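Local coordinates for outer membrane protein SusF (Bacteroides thetaiotaomicron, PDB 4FE9), which binds starch at the bacterial cell surface through its carbohydrate-binding modules, ahead of starch transport into the periplasm for degradation, at residues G34-I39 with D47-A52; L113-N118 with V136-Q141; A284-N289 with I438-N443; E430-D435 with G445-V450. All coordinates share one frame; numbering follows the deposited sequence.

How the interactions relate
The four contacts form two pairs at opposite ends of an elongated chain. Interactions 1 and 2, centres about 10 Å apart, share the N-terminal domain and one sheet: strand 38-40 runs beside strand 128-141, I39 O probably accepts a hydrogen bond from Q141 N, and I51 packs on I138. Interactions 3 and 4, centres about 11 Å apart, meet on the hairpin of strands 430-434 and 437-440, where the R441 guanidinium forms a salt bridge with E430. Interaction 3 joins the second carbohydrate-binding module to the third; interaction 4 is internal to the third. Centres of interactions 1 and 4 lie about 70 Å apart. All four are remote from the glycan pockets.

Interaction 1: residues G34-I39 with D47-A52; sequences GKDASI and DSVEIA
The K35 side chain lies obliquely across that of E50, its CD 3.2 Å from E50 OE1. With K35 bent at chi3 and chi4, NZ turns away to a long salt bridge with D36 OD2 and stays 4.2 Å from E50 OE1, beyond an ion pair. A water accepts from K35 N and donates to E50 OE1, tying this carboxylate to the turn. D36 is the centre of an inverse gamma turn in the loop leading to strand 38-40, and it grips the edge of strand 48-57 at two points. Its backbone N donates to E50 O (3.2 Å), while the carboxylate takes E50 N on the anti lone pair of OD2 (2.8 Å, 160° at the hydrogen). CG of D36 stands beside its own backbone N, chi1 -60°, which brings OD2 over V49 as well, 3.6 Å from V49 CB. Were D36 an alanine, E50 N would probably lose its carboxylate acceptor and K35 NZ its long salt-bridge partner. G34 N donates almost straight to I51 O (2.9 Å) but approaches from above the carbonyl plane. Deeper in, I39 CD1 and V49 CG2 meet at 4.3 Å beneath helix 92-102, where both side chains touch L92 and L95.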
loop_
_atom_site.group_PDB
_atom_site.type_symbol
_atom_site.label_atom_id
_atom_site.label_comp_id
_atom_site.label_asym_id
_atom_site.label_seq_id
_atom_site.Cartn_x
_atom_site.Cartn_y
_atom_site.Cartn_z
ATOM N N GLY A 34 -6.186 37.126 -4.148
ATOM C CA GLY A 34 -6.795 37.832 -5.275
ATOM C C GLY A 34 -8.318 37.770 -5.221
ATOM O O GLY A 34 -8.899 37.045 -4.387
ATOM N N LYS A 35 -8.967 38.434 -6.156
ATOM C CA LYS A 35 -10.442 38.439 -6.186
ATOM C C LYS A 35 -11.071 37.073 -6.553
ATOM O O LYS A 35 -12.162 36.795 -6.158
ATOM C CB LYS A 35 -10.968 39.547 -7.083
ATOM C CG LYS A 35 -10.908 39.249 -8.584
ATOM C CD LYS A 35 -11.008 40.572 -9.397
ATOM C CE LYS A 35 -11.844 40.409 -10.674
ATOM N NZ LYS A 35 -11.681 39.042 -11.273
ATOM N N ASP A 36 -10.294 36.170 -7.144
ATOM C CA ASP A 36 -10.807 34.838 -7.409
ATOM C C ASP A 36 -10.381 33.864 -6.318
ATOM O O ASP A 36 -9.567 32.959 -6.556
ATOM C CB ASP A 36 -10.371 34.355 -8.811
ATOM C CG ASP A 36 -10.889 35.272 -9.938
ATOM O OD1 ASP A 36 -12.114 35.457 -10.031
ATOM O OD2 ASP A 36 -10.065 35.874 -10.681
ATOM N N ALA A 37 -10.934 34.042 -5.116
ATOM C CA ALA A 37 -10.419 33.355 -3.922
ATOM C C ALA A 37 -11.140 32.026 -3.640
ATOM O O ALA A 37 -10.599 31.149 -2.976
ATOM C CB ALA A 37 -10.474 34.289 -2.688
ATOM N N SER A 38 -12.305 31.840 -4.272
ATOM C CA SER A 38 -13.157 30.701 -3.978
ATOM C C SER A 38 -13.740 30.157 -5.251
ATOM O O SER A 38 -14.880 30.470 -5.589
ATOM C CB SER A 38 -14.311 31.117 -3.046
ATOM O OG SER A 38 -13.825 31.607 -1.824
ATOM N N ILE A 39 -12.962 29.350 -5.971
ATOM C CA ILE A 39 -13.292 28.998 -7.339
ATOM C C ILE A 39 -14.106 27.669 -7.391
ATOM O O ILE A 39 -13.793 26.721 -6.690
ATOM C CB ILE A 39 -12.012 28.812 -8.141
ATOM C CG1 ILE A 39 -11.292 30.128 -8.281
ATOM C CG2 ILE A 39 -12.311 28.189 -9.534
ATOM C CD1 ILE A 39 -9.807 29.951 -8.585
ATOM N N ASP A 47 -11.074 32.156 -18.381
ATOM C CA ASP A 47 -9.974 31.200 -18.576
ATOM C C ASP A 47 -8.677 31.550 -17.831
ATOM O O ASP A 47 -7.811 30.709 -17.665
ATOM C CB ASP A 47 -9.709 30.894 -20.041
ATOM C CG ASP A 47 -9.386 32.106 -20.827
ATOM O OD1 ASP A 47 -9.847 32.192 -22.009
ATOM O OD2 ASP A 47 -8.764 33.033 -20.253
ATOM N N SER A 48 -8.606 32.754 -17.293
ATOM C CA SER A 48 -7.556 33.078 -16.334
ATOM C C SER A 48 -8.157 33.692 -15.062
ATOM O O SER A 48 -9.238 34.285 -15.103
ATOM C CB SER A 48 -6.595 34.048 -16.969
ATOM O OG SER A 48 -7.226 35.306 -17.088
ATOM N N VAL A 49 -7.498 33.475 -13.923
ATOM C CA VAL A 49 -7.988 33.992 -12.643
ATOM C C VAL A 49 -6.882 34.741 -11.919
ATOM O O VAL A 49 -5.713 34.402 -12.054
ATOM C CB VAL A 49 -8.481 32.843 -11.731
ATOM C CG1 VAL A 49 -9.832 32.281 -12.266
ATOM C CG2 VAL A 49 -7.447 31.734 -11.680
ATOM N N GLU A 50 -7.272 35.718 -11.106
ATOM C CA GLU A 50 -6.350 36.446 -10.262
ATOM C C GLU A 50 -6.323 35.814 -8.930
ATOM O O GLU A 50 -7.310 35.909 -8.165
ATOM C CB GLU A 50 -6.841 37.879 -10.092
ATOM C CG GLU A 50 -7.566 38.416 -11.298
ATOM C CD GLU A 50 -7.705 39.960 -11.282
ATOM O OE1 GLU A 50 -7.949 40.544 -10.200
ATOM O OE2 GLU A 50 -7.635 40.574 -12.361
ATOM N N ILE A 51 -5.158 35.316 -8.531
ATOM C CA ILE A 51 -5.108 34.533 -7.312
ATOM C C ILE A 51 -4.438 35.239 -6.126
ATOM O O ILE A 51 -4.600 34.821 -4.971
ATOM C CB ILE A 51 -4.526 33.133 -7.548
ATOM C CG1 ILE A 51 -3.081 33.227 -8.019
ATOM C CG2 ILE A 51 -5.362 32.386 -8.573
ATOM C CD1 ILE A 51 -2.375 31.858 -8.059
ATOM N N ALA A 52 -3.703 36.312 -6.408
ATOM C CA ALA A 52 -3.001 37.023 -5.375
ATOM C C ALA A 52 -2.615 38.423 -5.857
ATOM O O ALA A 52 -2.686 38.725 -7.059
ATOM C CB ALA A 52 -1.763 36.234 -4.905
HETATM O O HOH W 1 -7.478 40.275 -7.686
#

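Interaction 2: residues L113-N118 with V136-Q141; sequences LKISIN and VSITLQ. With EDO (1,2-ethanediol), chain D.
L113 N donates to I138 O over 2.8 Å and nearly straight, 173° at the hydrogen; I138 N returns the bond to L113 O. The pair I115 and V136 is joined in the same way, with I115 N 2.8 Å from V136 O. Between these two hydrogen-bonded pairs sits the non-hydrogen-bonded pair K114 and S137, the regular alternation of an antiparallel beta hairpin. L113, I115, V136 and I138 all face one side of the sheet. There I138 lies between the two residues of the other strand: its CD1 meets L113 CD1 at 3.9 Å, and its CG1 meets I115 CD1 at 4.1 Å. CG1 of I138 sits between its backbone N and carbonyl carbon, chi1 65°, a turn that carries this branch across to L113. Replacing I138 by alanine would probably open a gap between L113 and I115 and leave their CD1 methyls without this partner. On the other face K114 NZ pairs with E74 and S137 OG with E112. Beneath the apolar face, helix 92-102 packs on L113 and L140 through L95, while I51 of strand 48-57 touches both I115 and I138; strand 64-72 flanks strand 111-122 on its far side.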
loop_
_atom_site.group_PDB
_atom_site.type_symbol
_atom_site.label_atom_id
_atom_site.label_comp_id
_atom_site.label_asym_id
_atom_site.label_seq_id
_atom_site.Cartn_x
_atom_site.Cartn_y
_atom_site.Cartn_z
ATOM N N LEU A 113 -5.554 25.855 -1.331
ATOM C CA LEU A 113 -4.274 26.108 -1.934
ATOM C C LEU A 113 -3.575 27.239 -1.162
ATOM O O LEU A 113 -4.053 28.366 -1.141
ATOM C CB LEU A 113 -4.462 26.538 -3.368
ATOM C CG LEU A 113 -5.167 25.558 -4.310
ATOM C CD1 LEU A 113 -5.553 26.258 -5.610
ATOM C CD2 LEU A 113 -4.227 24.368 -4.573
ATOM N N LYS A 114 -2.384 26.943 -0.665
ATOM C CA LYS A 114 -1.538 27.907 -0.042
ATOM C C LYS A 114 -0.498 28.413 -1.067
ATOM O O LYS A 114 0.152 27.627 -1.735
ATOM C CB LYS A 114 -0.891 27.266 1.189
ATOM C CG LYS A 114 0.136 28.098 1.912
ATOM C CD LYS A 114 0.580 27.367 3.214
ATOM C CE LYS A 114 2.101 27.107 3.244
ATOM N NZ LYS A 114 2.502 25.959 2.360
ATOM N N ILE A 115 -0.552 29.708 -1.344
ATOM C CA ILE A 115 0.280 30.340 -2.374
ATOM C C ILE A 115 1.447 31.057 -1.737
ATOM O O ILE A 115 1.268 31.892 -0.850
ATOM C CB ILE A 115 -0.520 31.338 -3.180
ATOM C CG1 ILE A 115 -1.774 30.661 -3.729
ATOM C CG2 ILE A 115 0.312 31.908 -4.304
ATOM C CD1 ILE A 115 -2.776 31.595 -4.245
ATOM N N SER A 116 2.645 30.659 -2.114
ATOM C CA SER A 116 3.870 31.262 -1.595
ATOM C C SER A 116 4.593 31.964 -2.730
ATOM O O SER A 116 5.053 31.296 -3.663
ATOM C CB SER A 116 4.777 30.156 -1.037
ATOM O OG SER A 116 5.708 30.666 -0.114
ATOM N N ILE A 117 4.670 33.302 -2.679
ATOM C CA ILE A 117 5.388 34.080 -3.702
ATOM C C ILE A 117 6.698 34.641 -3.158
ATOM O O ILE A 117 6.719 35.277 -2.102
ATOM C CB ILE A 117 4.556 35.245 -4.240
ATOM C CG1 ILE A 117 3.221 34.735 -4.811
ATOM C CG2 ILE A 117 5.332 35.963 -5.341
ATOM C CD1 ILE A 117 2.262 35.829 -5.197
ATOM N N ASN A 118 7.795 34.224 -3.754
ATOM C CA ASN A 118 9.111 34.723 -3.371
ATOM C C ASN A 118 9.512 35.777 -4.403
ATOM O O ASN A 118 9.682 35.458 -5.603
ATOM C CB ASN A 118 10.124 33.547 -3.350
ATOM C CG ASN A 118 11.512 33.963 -2.899
ATOM O OD1 ASN A 118 12.029 35.043 -3.269
ATOM N ND2 ASN A 118 12.165 33.077 -2.182
ATOM N N VAL A 136 -0.595 33.386 1.241
ATOM C CA VAL A 136 -2.034 33.611 1.209
ATOM C C VAL A 136 -2.751 32.328 0.728
ATOM O O VAL A 136 -2.083 31.381 0.276
ATOM C CB VAL A 136 -2.408 34.796 0.284
ATOM C CG1 VAL A 136 -1.691 36.105 0.760
ATOM C CG2 VAL A 136 -2.049 34.501 -1.152
ATOM N N SER A 137 -4.088 32.293 0.884
ATOM C CA SER A 137 -4.913 31.049 0.719
ATOM C C SER A 137 -5.980 31.360 -0.268
ATOM O O SER A 137 -6.602 32.418 -0.182
ATOM C CB SER A 137 -5.650 30.675 2.017
ATOM O OG SER A 137 -4.766 30.228 2.990
ATOM N N ILE A 138 -6.249 30.406 -1.165
ATOM C CA ILE A 138 -7.502 30.360 -1.869
ATOM C C ILE A 138 -7.998 28.902 -1.866
ATOM O O ILE A 138 -7.317 27.991 -1.330
ATOM C CB ILE A 138 -7.350 30.849 -3.336
ATOM C CG1 ILE A 138 -6.459 29.888 -4.111
ATOM C CG2 ILE A 138 -6.743 32.303 -3.391
ATOM C CD1 ILE A 138 -6.586 30.053 -5.583
ATOM N N THR A 139 -9.210 28.702 -2.355
ATOM C CA THR A 139 -9.726 27.356 -2.550
ATOM C C THR A 139 -10.322 27.181 -3.925
ATOM O O THR A 139 -10.610 28.167 -4.621
ATOM C CB THR A 139 -10.791 27.040 -1.548
ATOM O OG1 THR A 139 -11.966 27.819 -1.843
ATOM C CG2 THR A 139 -10.278 27.326 -0.118
ATOM N N LEU A 140 -10.341 25.926 -4.379
ATOM C CA LEU A 140 -10.847 25.592 -5.687
ATOM C C LEU A 140 -11.561 24.239 -5.575
ATOM O O LEU A 140 -11.071 23.316 -4.906
ATOM C CB LEU A 140 -9.697 25.497 -6.718
ATOM C CG LEU A 140 -10.050 25.104 -8.164
ATOM C CD1 LEU A 140 -9.188 25.838 -9.215
ATOM C CD2 LEU A 140 -9.948 23.590 -8.371
ATOM N N GLN A 141 -12.710 24.139 -6.204
ATOM C CA GLN A 141 -13.452 22.889 -6.211
ATOM C C GLN A 141 -13.502 22.348 -7.616
ATOM O O GLN A 141 -14.141 22.941 -8.498
ATOM C CB GLN A 141 -14.881 23.123 -5.709
ATOM C CG GLN A 141 -15.752 21.829 -5.709
ATOM C CD GLN A 141 -17.221 22.134 -5.484
ATOM O OE1 GLN A 141 -17.569 23.214 -5.057
ATOM N NE2 GLN A 141 -18.071 21.212 -5.836
HETATM C C1 EDO D . -21.425 22.636 -6.412
HETATM O O1 EDO D . -21.334 21.208 -6.239
HETATM C C2 EDO D . -21.034 22.989 -7.839
HETATM O O2 EDO D . -21.611 22.035 -8.765
#

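Interaction 3: residues A284-N289 with I438-N443; sequences ALVPVN and IAYRGN. With EDO (1,2-ethanediol), chain F.
V286 lays a methyl over the ring of Y440 where two beta-sheet carbohydrate-binding modules meet: strand 283-287 and the residues after it belong to the second module, strand 437-440 and its following turn to the third. The apolar part is a CH-pi contact. V286 CG2 stands 3.7 Å from the ring centroid, only 9° off the normal, while CG1 leans on Y440 CB at 3.8 Å. CG1 lies opposite the backbone N of V286, chi1 -177°, and both branches thereby reach the tyrosine. I438 CG2 takes the opposite face of the ring, toward its rim, so the phenol is held between two aliphatic groups from different modules. P287 presents CB and CG to N443 ND2, and its carbonyl oxygen lies against the CA of G442, whose positive phi favours glycine.

Direct polar contact rests on one hydrogen bond, N289 ND2 to G442 O (3.0 Å), which falls on a lone pair in the carbonyl plane although the acceptor is tilted from the amide plane of N289. N443 OD1 also accepts from G290 N. Waters and solvent molecules add bridges: one water is shared by N289 ND2 and R441 NH1, another lies within hydrogen-bonding distance of V288 O and N443 OD1. R441 is anchored at NE by G444 O. A 1,2-ethanediol, probably from the crystallisation liquor, spans the seam: its O2 donates to A284 O at 2.6 Å and its O1 to Y440 OH at 3.1 Å.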
loop_
_atom_site.group_PDB
_atom_site.type_symbol
_atom_site.label_atom_id
_atom_site.label_comp_id
_atom_site.label_asym_id
_atom_site.label_seq_id
_atom_site.Cartn_x
_atom_site.Cartn_y
_atom_site.Cartn_z
ATOM N N ALA A 284 13.174 -21.783 5.560
ATOM C CA ALA A 284 11.882 -21.673 4.859
ATOM C C ALA A 284 10.830 -21.052 5.775
ATOM O O ALA A 284 10.796 -21.348 6.967
ATOM C CB ALA A 284 11.437 -23.056 4.361
ATOM N N LEU A 285 10.092 -20.061 5.275
ATOM C CA LEU A 285 8.828 -19.662 5.932
ATOM C C LEU A 285 7.640 -20.471 5.417
ATOM O O LEU A 285 7.724 -21.108 4.410
ATOM C CB LEU A 285 8.554 -18.167 5.754
ATOM C CG LEU A 285 9.391 -17.245 6.662
ATOM C CD1 LEU A 285 10.829 -17.071 6.056
ATOM C CD2 LEU A 285 8.682 -15.882 6.842
ATOM N N VAL A 286 6.530 -20.395 6.128
ATOM C CA VAL A 286 5.378 -21.229 5.848
ATOM C C VAL A 286 4.336 -20.402 5.075
ATOM O O VAL A 286 3.961 -19.302 5.525
ATOM C CB VAL A 286 4.762 -21.724 7.161
ATOM C CG1 VAL A 286 3.555 -22.695 6.885
ATOM C CG2 VAL A 286 5.853 -22.395 8.049
ATOM N N PRO A 287 3.901 -20.889 3.888
ATOM C CA PRO A 287 2.860 -20.093 3.195
ATOM C C PRO A 287 1.551 -20.015 4.010
ATOM O O PRO A 287 1.128 -21.000 4.584
ATOM C CB PRO A 287 2.650 -20.845 1.840
ATOM C CG PRO A 287 3.142 -22.249 2.084
ATOM C CD PRO A 287 4.075 -22.240 3.320
ATOM N N VAL A 288 0.943 -18.838 4.069
ATOM C CA VAL A 288 -0.405 -18.710 4.585
ATOM C C VAL A 288 -1.420 -19.296 3.575
ATOM O O VAL A 288 -1.355 -18.996 2.387
ATOM C CB VAL A 288 -0.763 -17.209 4.867
ATOM C CG1 VAL A 288 -2.202 -17.085 5.342
ATOM C CG2 VAL A 288 0.200 -16.618 5.897
ATOM N N ASN A 289 -2.354 -20.119 4.066
ATOM C CA ASN A 289 -3.232 -20.918 3.201
ATOM C C ASN A 289 -4.071 -20.037 2.282
ATOM O O ASN A 289 -4.699 -19.084 2.739
ATOM C CB ASN A 289 -4.152 -21.800 4.047
ATOM C CG ASN A 289 -4.981 -22.780 3.197
ATOM O OD1 ASN A 289 -5.897 -22.380 2.504
ATOM N ND2 ASN A 289 -4.713 -24.061 3.343
ATOM N N ILE A 438 7.378 -31.138 13.433
ATOM C CA ILE A 438 6.305 -30.172 13.181
ATOM C C ILE A 438 5.911 -30.222 11.719
ATOM O O ILE A 438 6.773 -30.180 10.863
ATOM C CB ILE A 438 6.704 -28.743 13.570
ATOM C CG1 ILE A 438 7.254 -28.730 15.002
ATOM C CG2 ILE A 438 5.483 -27.829 13.475
ATOM C CD1 ILE A 438 7.450 -27.334 15.587
ATOM N N ALA A 439 4.657 -30.601 11.464
ATOM C CA ALA A 439 4.098 -30.610 10.092
ATOM C C ALA A 439 3.149 -29.439 9.919
ATOM O O ALA A 439 2.031 -29.441 10.469
ATOM C CB ALA A 439 3.351 -31.919 9.820
ATOM N N TYR A 440 3.548 -28.493 9.082
ATOM C CA TYR A 440 2.722 -27.352 8.786
ATOM C C TYR A 440 1.664 -27.702 7.745
ATOM O O TYR A 440 2.000 -28.171 6.631
ATOM C CB TYR A 440 3.590 -26.205 8.262
ATOM C CG TYR A 440 4.569 -25.702 9.279
ATOM C CD1 TYR A 440 4.152 -24.892 10.314
ATOM C CD2 TYR A 440 5.893 -26.161 9.290
ATOM C CE1 TYR A 440 5.030 -24.490 11.305
ATOM C CE2 TYR A 440 6.781 -25.766 10.282
ATOM C CZ TYR A 440 6.356 -24.891 11.260
ATOM O OH TYR A 440 7.245 -24.430 12.231
ATOM N N ARG A 441 0.454 -27.210 7.972
ATOM C CA ARG A 441 -0.604 -27.395 6.988
ATOM C C ARG A 441 -0.263 -26.642 5.710
ATOM O O ARG A 441 -0.396 -27.177 4.611
ATOM C CB ARG A 441 -1.962 -26.945 7.534
ATOM C CG ARG A 441 -3.044 -26.848 6.436
ATOM C CD ARG A 441 -4.447 -26.873 7.034
ATOM N NE ARG A 441 -5.452 -26.641 5.985
ATOM C CZ ARG A 441 -6.748 -26.486 6.212
ATOM N NH1 ARG A 441 -7.604 -26.454 5.179
ATOM N NH2 ARG A 441 -7.207 -26.503 7.467
ATOM N N GLY A 442 0.140 -25.379 5.844
ATOM C CA GLY A 442 0.480 -24.589 4.695
ATOM C C GLY A 442 -0.725 -24.379 3.781
ATOM O O GLY A 442 -1.844 -24.163 4.270
ATOM N N ASN A 443 -0.527 -24.624 2.480
ATOM C CA ASN A 443 -1.627 -24.573 1.488
ATOM C C ASN A 443 -2.503 -25.811 1.373
ATOM O O ASN A 443 -3.353 -25.877 0.475
ATOM C CB ASN A 443 -1.101 -24.220 0.099
ATOM C CG ASN A 443 -0.654 -22.801 0.011
ATOM O OD1 ASN A 443 -1.380 -21.879 0.414
ATOM N ND2 ASN A 443 0.569 -22.597 -0.454
HETATM C C1 EDO F . 9.373 -21.955 11.543
HETATM O O1 EDO F . 8.179 -21.489 12.185
HETATM C C2 EDO F . 9.189 -21.765 10.057
HETATM O O2 EDO F . 10.332 -22.293 9.380
HETATM O O HOH W 2 -0.145 -19.195 0.054
HETATM O O HOH W 3 -7.265 -25.567 2.263
#

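Interaction 4: residues E430-D435 with G445-V450; sequences EFIIFD and GDQAAV
Strand 430-434, the first arm of a beta hairpin in the third carbohydrate-binding module, is crossed on one side by the irregular loop 445-450 that follows the second arm. F434 turns a ring edge to this loop at A448 O, which lies near the ring plane, 3.4 Å from CZ of F434. Separately, CE1 of F434 comes 3.3 Å from V450 CG2, a close fit. CG of F434 lies beside its backbone N, chi1 -64°, and the ring is thereby swung over I432, two residues earlier on the strand, whose CG2 covers one face toward the rim. I432 and V450 lie side by side with their chains running opposite ways, CG1 of I432 3.9 Å from CG2 of V450; I432 CG2 also rests 3.6 Å from Q447 OE1. The amide NE2 of Q447 donates to A439 O, fixing the group against the second arm. Water links the polar end: one molecule accepts from Q447 N (3.0 Å) and donates weakly to E430 OE2. E430 OE2 lies 4.6 Å from D446 OD2, but R441 NH2 forms salt bridges with both and probably offsets the repulsion. Strand 410-415 lies alongside, with V412 and I414 touching I432, while F431 and I433 point away from the loop onto strand 458-461.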
loop_
_atom_site.group_PDB
_atom_site.type_symbol
_atom_site.label_atom_id
_atom_site.label_comp_id
_atom_site.label_asym_id
_atom_site.label_seq_id
_atom_site.Cartn_x
_atom_site.Cartn_y
_atom_site.Cartn_z
ATOM N N GLU A 430 -2.118 -23.176 10.536
ATOM C CA GLU A 430 -2.167 -24.200 11.553
ATOM C C GLU A 430 -1.193 -25.297 11.244
ATOM O O GLU A 430 -0.569 -25.327 10.152
ATOM C CB GLU A 430 -3.602 -24.742 11.754
ATOM C CG GLU A 430 -4.105 -25.678 10.591
ATOM C CD GLU A 430 -5.264 -26.574 11.002
ATOM O OE1 GLU A 430 -5.284 -27.059 12.186
ATOM O OE2 GLU A 430 -6.092 -26.904 10.105
ATOM N N PHE A 431 -0.919 -26.106 12.256
ATOM C CA PHE A 431 0.018 -27.188 12.107
ATOM C C PHE A 431 -0.204 -28.233 13.204
ATOM O O PHE A 431 -1.122 -28.119 14.035
ATOM C CB PHE A 431 1.456 -26.638 12.184
ATOM C CG PHE A 431 1.720 -25.869 13.428
ATOM C CD1 PHE A 431 2.181 -26.512 14.567
ATOM C CD2 PHE A 431 1.397 -24.522 13.505
ATOM C CE1 PHE A 431 2.407 -25.807 15.737
ATOM C CE2 PHE A 431 1.638 -23.807 14.664
ATOM C CZ PHE A 431 2.105 -24.462 15.796
ATOM N N ILE A 432 0.559 -29.288 13.122
ATOM C CA ILE A 432 0.423 -30.424 14.038
ATOM C C ILE A 432 1.792 -31.166 14.082
ATOM O O ILE A 432 2.762 -30.730 13.445
ATOM C CB ILE A 432 -0.750 -31.357 13.581
ATOM C CG1 ILE A 432 -1.253 -32.247 14.734
ATOM C CG2 ILE A 432 -0.342 -32.187 12.345
ATOM C CD1 ILE A 432 -1.783 -31.481 15.913
ATOM N N ILE A 433 1.887 -32.223 14.887
ATOM C CA ILE A 433 3.093 -33.084 14.915
ATOM C C ILE A 433 2.786 -34.472 14.337
ATOM O O ILE A 433 1.834 -35.120 14.768
ATOM C CB ILE A 433 3.600 -33.276 16.376
ATOM C CG1 ILE A 433 4.087 -31.966 16.932
ATOM C CG2 ILE A 433 4.690 -34.297 16.443
ATOM C CD1 ILE A 433 3.134 -31.400 17.898
ATOM N N PHE A 434 3.612 -34.930 13.387
ATOM C CA PHE A 434 3.595 -36.334 12.935
ATOM C C PHE A 434 4.999 -36.866 13.078
ATOM O O PHE A 434 5.943 -36.292 12.510
ATOM C CB PHE A 434 3.197 -36.448 11.442
ATOM C CG PHE A 434 1.772 -35.965 11.123
ATOM C CD1 PHE A 434 0.656 -36.552 11.757
ATOM C CD2 PHE A 434 1.543 -35.121 10.003
ATOM C CE1 PHE A 434 -0.677 -36.183 11.380
ATOM C CE2 PHE A 434 0.249 -34.758 9.623
ATOM C CZ PHE A 434 -0.875 -35.276 10.338
ATOM N N ASP A 435 5.128 -38.001 13.772
ATOM C CA ASP A 435 6.428 -38.661 13.968
ATOM C C ASP A 435 7.491 -37.720 14.550
ATOM O O ASP A 435 8.589 -37.659 14.036
ATOM C CB ASP A 435 6.943 -39.238 12.640
ATOM C CG ASP A 435 5.960 -40.233 12.000
ATOM O OD1 ASP A 435 5.490 -41.165 12.710
ATOM O OD2 ASP A 435 5.700 -40.112 10.768
ATOM N N GLY A 445 -4.997 -29.172 2.612
ATOM C CA GLY A 445 -6.310 -29.291 3.295
ATOM C C GLY A 445 -6.149 -29.723 4.746
ATOM O O GLY A 445 -5.013 -29.741 5.304
ATOM N N ASP A 446 -7.253 -30.120 5.365
ATOM C CA ASP A 446 -7.198 -30.570 6.750
ATOM C C ASP A 446 -6.157 -31.659 6.847
ATOM O O ASP A 446 -6.112 -32.544 6.003
ATOM C CB ASP A 446 -8.544 -31.129 7.175
ATOM C CG ASP A 446 -9.613 -30.036 7.336
ATOM O OD1 ASP A 446 -10.788 -30.392 7.525
ATOM O OD2 ASP A 446 -9.258 -28.846 7.397
ATOM N N GLN A 447 -5.378 -31.641 7.919
ATOM C CA GLN A 447 -4.392 -32.676 8.169
ATOM C C GLN A 447 -5.038 -33.886 8.810
ATOM O O GLN A 447 -6.102 -33.777 9.441
ATOM C CB GLN A 447 -3.241 -32.129 9.044
ATOM C CG GLN A 447 -2.447 -30.998 8.334
ATOM C CD GLN A 447 -1.413 -30.346 9.220
ATOM O OE1 GLN A 447 -1.810 -29.715 10.226
ATOM N NE2 GLN A 447 -0.200 -30.469 8.912
ATOM N N ALA A 448 -4.404 -35.034 8.652
ATOM C CA ALA A 448 -4.832 -36.249 9.360
ATOM C C ALA A 448 -4.862 -36.026 10.867
ATOM O O ALA A 448 -4.058 -35.250 11.401
ATOM C CB ALA A 448 -3.918 -37.435 8.996
ATOM N N ALA A 449 -5.943 -36.479 11.492
ATOM C CA ALA A 449 -6.218 -36.166 12.892
ATOM C C ALA A 449 -5.143 -36.798 13.780
ATOM O O ALA A 449 -4.716 -37.921 13.537
ATOM C CB ALA A 449 -7.607 -36.693 13.291
ATOM N N VAL A 450 -4.748 -36.089 14.828
ATOM C CA VAL A 450 -3.790 -36.625 15.829
ATOM C C VAL A 450 -4.407 -36.529 17.218
ATOM O O VAL A 450 -4.933 -35.478 17.577
ATOM C CB VAL A 450 -2.482 -35.849 15.808
ATOM C CG1 VAL A 450 -1.585 -36.262 16.994
ATOM C CG2 VAL A 450 -1.771 -36.071 14.498
HETATM O O HOH W 4 -5.806 -29.526 9.993
HETATM O O HOH W 5 -3.958 -30.233 11.939
#